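Local coordinates for protein acyl-CoA thioesterase II TesB2 (Mycobacterium marinum, PDB 3U0A) that probably hydrolyses fatty acyl-CoA to the free fatty acid and coenzyme A, at residues 123-132 against 170-178. Sequence-based numbering, arbitrary orientation.
Sequences MPAAPPPDDL and SQQQVWFRH. With SO4 (sulfate ion), chain C.
Pro129 draws closest to Trp175 where the irregular, proline-rich segment 123-132 passes over strand 171-178, with 6.4 Å between their CA atoms. The Trp175 indole carries most of the contact. Pro129 CD sits over one face of its six-membered ring, 4.0 Å from the centroid and 14° off the ring normal, a CH-pi contact, while Pro129 CB reaches toward CG of the five-membered ring. At the far end of the indole, Met123 lays its CE against Trp175 CH2 at 3.4 Å; an extended chain, with CG anti to the backbone N (chi1 -162°), carries the methyl that far. The Leu132 side chain crosses the indole at about a right angle, bringing its CD1 to 4.0 Å from Trp175 CD1. The one polar link is weak: Trp175 NE1 donates to Pro127 O over 3.1 Å, bent to 131°. Further along, Pro124 CB and CG lie beside the Gln173 amide, whose NE2 is hydrogen-bonded to Asp240 on adjacent strand 237-247. Arg177 NH2 bonds to O3 of a sulfate, probably from the crystallisation liquor, at 3.2 Å; NH1 adds weak bonds. Thus the loop joining strands 119-120 and 152-156 is held chiefly by apolar packing around one buried tryptophan, its N-H turned to a backbone carbonyl.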
loop_
_atom_site.group_PDB
_atom_site.type_symbol
_atom_site.label_atom_id
_atom_site.label_comp_id
_atom_site.label_asym_id
_atom_site.label_seq_id
_atom_site.Cartn_x
_atom_site.Cartn_y
_atom_site.Cartn_z
ATOM N N MET A 123 5.956 -8.538 18.427
ATOM C CA MET A 123 5.815 -9.758 17.708
ATOM C C MET A 123 4.656 -10.583 18.288
ATOM O O MET A 123 4.611 -10.798 19.481
ATOM C CB MET A 123 7.099 -10.572 17.813
ATOM C CG MET A 123 7.170 -11.627 16.730
ATOM S SD MET A 123 8.599 -12.644 16.960
ATOM C CE MET A 123 8.450 -13.894 15.676
ATOM N N PRO A 124 3.740 -11.069 17.437
ATOM C CA PRO A 124 2.680 -11.936 17.914
ATOM C C PRO A 124 3.228 -13.258 18.436
ATOM O O PRO A 124 4.321 -13.698 18.035
ATOM C CB PRO A 124 1.817 -12.183 16.678
ATOM C CG PRO A 124 2.778 -12.079 15.572
ATOM C CD PRO A 124 3.734 -10.979 15.973
ATOM N N ALA A 125 2.473 -13.844 19.366
ATOM C CA ALA A 125 2.763 -15.165 19.849
ATOM C C ALA A 125 2.651 -16.125 18.679
ATOM O O ALA A 125 1.577 -16.283 18.081
ATOM C CB ALA A 125 1.787 -15.561 20.960
ATOM N N ALA A 126 3.783 -16.699 18.307
ATOM C CA ALA A 126 3.823 -17.793 17.356
ATOM C C ALA A 126 4.669 -18.890 18.007
ATOM O O ALA A 126 5.396 -18.636 18.995
ATOM C CB ALA A 126 4.408 -17.356 16.021
ATOM N N PRO A 127 4.508 -20.124 17.528
ATOM C CA PRO A 127 5.357 -21.158 18.059
ATOM C C PRO A 127 6.671 -21.094 17.305
ATOM O O PRO A 127 6.691 -20.580 16.184
ATOM C CB PRO A 127 4.586 -22.443 17.762
ATOM C CG PRO A 127 3.685 -22.101 16.645
ATOM C CD PRO A 127 3.360 -20.656 16.777
ATOM N N PRO A 128 7.770 -21.581 17.913
ATOM C CA PRO A 128 9.005 -21.536 17.162
ATOM C C PRO A 128 8.927 -22.391 15.892
ATOM O O PRO A 128 8.104 -23.302 15.811
ATOM C CB PRO A 128 10.038 -22.093 18.145
ATOM C CG PRO A 128 9.499 -21.763 19.480
ATOM C CD PRO A 128 8.002 -21.804 19.348
ATOM N N PRO A 129 9.764 -22.089 14.893
ATOM C CA PRO A 129 9.722 -22.900 13.664
ATOM C C PRO A 129 10.202 -24.334 13.863
ATOM O O PRO A 129 9.747 -25.243 13.185
ATOM C CB PRO A 129 10.686 -22.159 12.730
ATOM C CG PRO A 129 11.609 -21.406 13.643
ATOM C CD PRO A 129 10.795 -21.036 14.848
ATOM N N ASP A 130 11.105 -24.510 14.821
ATOM C CA ASP A 130 11.818 -25.784 14.909
ATOM C C ASP A 130 10.913 -26.963 15.246
ATOM O O ASP A 130 11.202 -28.103 14.806
ATOM C CB ASP A 130 13.039 -25.715 15.837
ATOM C CG ASP A 130 14.342 -25.595 15.058
ATOM O OD1 ASP A 130 14.273 -25.339 13.829
ATOM O OD2 ASP A 130 15.419 -25.763 15.676
ATOM N N ASP A 131 9.811 -26.707 15.948
ATOM C CA ASP A 131 8.849 -27.757 16.258
ATOM C C ASP A 131 7.618 -27.693 15.316
ATOM O O ASP A 131 6.542 -28.159 15.665
ATOM C CB ASP A 131 8.471 -27.724 17.777
ATOM C CG ASP A 131 7.948 -26.327 18.270
ATOM O OD1 ASP A 131 7.433 -25.535 17.440
ATOM O OD2 ASP A 131 8.029 -26.050 19.508
ATOM N N LEU A 132 7.793 -27.133 14.118
ATOM C CA LEU A 132 6.745 -27.139 13.109
ATOM C C LEU A 132 7.272 -27.919 11.920
ATOM O O LEU A 132 8.470 -27.831 11.641
ATOM C CB LEU A 132 6.396 -25.712 12.681
ATOM C CG LEU A 132 5.603 -24.840 13.653
ATOM C CD1 LEU A 132 5.383 -23.478 13.006
ATOM C CD2 LEU A 132 4.280 -25.464 14.072
ATOM N N SER A 170 -9.635 -14.202 8.680
ATOM C CA SER A 170 -8.738 -14.978 7.881
ATOM C C SER A 170 -7.304 -14.587 8.155
ATOM O O SER A 170 -6.808 -13.594 7.624
ATOM C CB SER A 170 -9.092 -14.737 6.416
ATOM O OG SER A 170 -8.599 -15.751 5.579
ATOM N N GLN A 171 -6.640 -15.377 8.987
ATOM C CA GLN A 171 -5.253 -15.132 9.382
ATOM C C GLN A 171 -4.435 -16.308 8.943
ATOM O O GLN A 171 -4.918 -17.445 8.875
ATOM C CB GLN A 171 -5.084 -14.993 10.929
ATOM C CG GLN A 171 -5.554 -13.669 11.509
ATOM C CD GLN A 171 -5.638 -13.695 13.027
ATOM O OE1 GLN A 171 -6.733 -13.686 13.598
ATOM N NE2 GLN A 171 -4.485 -13.721 13.688
ATOM N N GLN A 172 -3.171 -16.037 8.683
ATOM C CA GLN A 172 -2.240 -17.105 8.438
ATOM C C GLN A 172 -0.841 -16.693 8.865
ATOM O O GLN A 172 -0.449 -15.557 8.669
ATOM C CB GLN A 172 -2.284 -17.495 6.981
ATOM C CG GLN A 172 -1.116 -18.345 6.564
ATOM C CD GLN A 172 -1.355 -19.051 5.256
ATOM O OE1 GLN A 172 -1.734 -20.214 5.274
ATOM N NE2 GLN A 172 -1.159 -18.360 4.114
ATOM N N GLN A 173 -0.112 -17.625 9.475
ATOM C CA GLN A 173 1.270 -17.396 9.871
ATOM C C GLN A 173 2.203 -18.405 9.240
ATOM O O GLN A 173 1.967 -19.614 9.334
ATOM C CB GLN A 173 1.391 -17.387 11.393
ATOM C CG GLN A 173 0.971 -16.042 11.960
ATOM C CD GLN A 173 0.651 -16.081 13.432
ATOM O OE1 GLN A 173 0.635 -17.153 14.049
ATOM N NE2 GLN A 173 0.406 -14.910 14.016
ATOM N N VAL A 174 3.253 -17.890 8.590
ATOM C CA VAL A 174 4.272 -18.710 7.941
ATOM C C VAL A 174 5.686 -18.289 8.328
ATOM O O VAL A 174 6.022 -17.107 8.279
ATOM C CB VAL A 174 4.163 -18.633 6.405
ATOM C CG1 VAL A 174 5.010 -19.726 5.782
ATOM C CG2 VAL A 174 2.719 -18.782 5.963
ATOM N N TRP A 175 6.520 -19.256 8.691
ATOM C CA TRP A 175 7.946 -18.999 8.874
ATOM C C TRP A 175 8.687 -19.374 7.637
ATOM O O TRP A 175 8.457 -20.414 7.059
ATOM C CB TRP A 175 8.507 -19.840 9.987
ATOM C CG TRP A 175 8.135 -19.448 11.372
ATOM C CD1 TRP A 175 7.117 -19.958 12.141
ATOM C CD2 TRP A 175 8.818 -18.484 12.228
ATOM N NE1 TRP A 175 7.104 -19.376 13.372
ATOM C CE2 TRP A 175 8.102 -18.483 13.488
ATOM C CE3 TRP A 175 9.915 -17.666 12.078
ATOM C CZ2 TRP A 175 8.479 -17.683 14.544
ATOM C CZ3 TRP A 175 10.279 -16.836 13.130
ATOM C CH2 TRP A 175 9.577 -16.848 14.342
ATOM N N PHE A 176 9.624 -18.543 7.238
ATOM C CA PHE A 176 10.413 -18.834 6.053
ATOM C C PHE A 176 11.850 -18.424 6.235
ATOM O O PHE A 176 12.163 -17.523 7.010
ATOM C CB PHE A 176 9.806 -18.222 4.756
ATOM C CG PHE A 176 9.742 -16.696 4.725
ATOM C CD1 PHE A 176 10.651 -15.938 3.969
ATOM C CD2 PHE A 176 8.727 -15.995 5.405
ATOM C CE1 PHE A 176 10.559 -14.537 3.912
ATOM C CE2 PHE A 176 8.659 -14.585 5.364
ATOM C CZ PHE A 176 9.570 -13.866 4.608
ATOM N N ARG A 177 12.720 -19.087 5.488
ATOM C CA ARG A 177 14.139 -18.890 5.602
ATOM C C ARG A 177 14.783 -19.476 4.343
ATOM O O ARG A 177 14.439 -20.586 3.930
ATOM C CB ARG A 177 14.634 -19.604 6.870
ATOM C CG ARG A 177 16.136 -19.752 6.958
ATOM C CD ARG A 177 16.596 -20.441 8.243
ATOM N NE ARG A 177 16.502 -21.890 8.216
ATOM C CZ ARG A 177 17.027 -22.704 9.137
ATOM N NH1 ARG A 177 17.701 -22.219 10.186
ATOM N NH2 ARG A 177 16.871 -24.016 9.020
ATOM N N HIS A 178 15.719 -18.732 3.756
ATOM C CA HIS A 178 16.574 -19.235 2.686
ATOM C C HIS A 178 17.527 -20.247 3.290
ATOM O O HIS A 178 18.240 -19.936 4.242
ATOM C CB HIS A 178 17.352 -18.101 2.007
ATOM C CG HIS A 178 17.978 -18.500 0.674
ATOM N ND1 HIS A 178 19.243 -18.955 0.569
ATOM C CD2 HIS A 178 17.454 -18.525 -0.608
ATOM C CE1 HIS A 178 19.515 -19.243 -0.712
ATOM N NE2 HIS A 178 18.430 -18.990 -1.432
HETATM S S SO4 C . 19.300 -24.999 12.238
HETATM O O1 SO4 C . 19.158 -23.635 12.857
HETATM O O2 SO4 C . 18.168 -25.920 12.604
HETATM O O3 SO4 C . 19.381 -24.935 10.742
HETATM O O4 SO4 C . 20.581 -25.565 12.749
#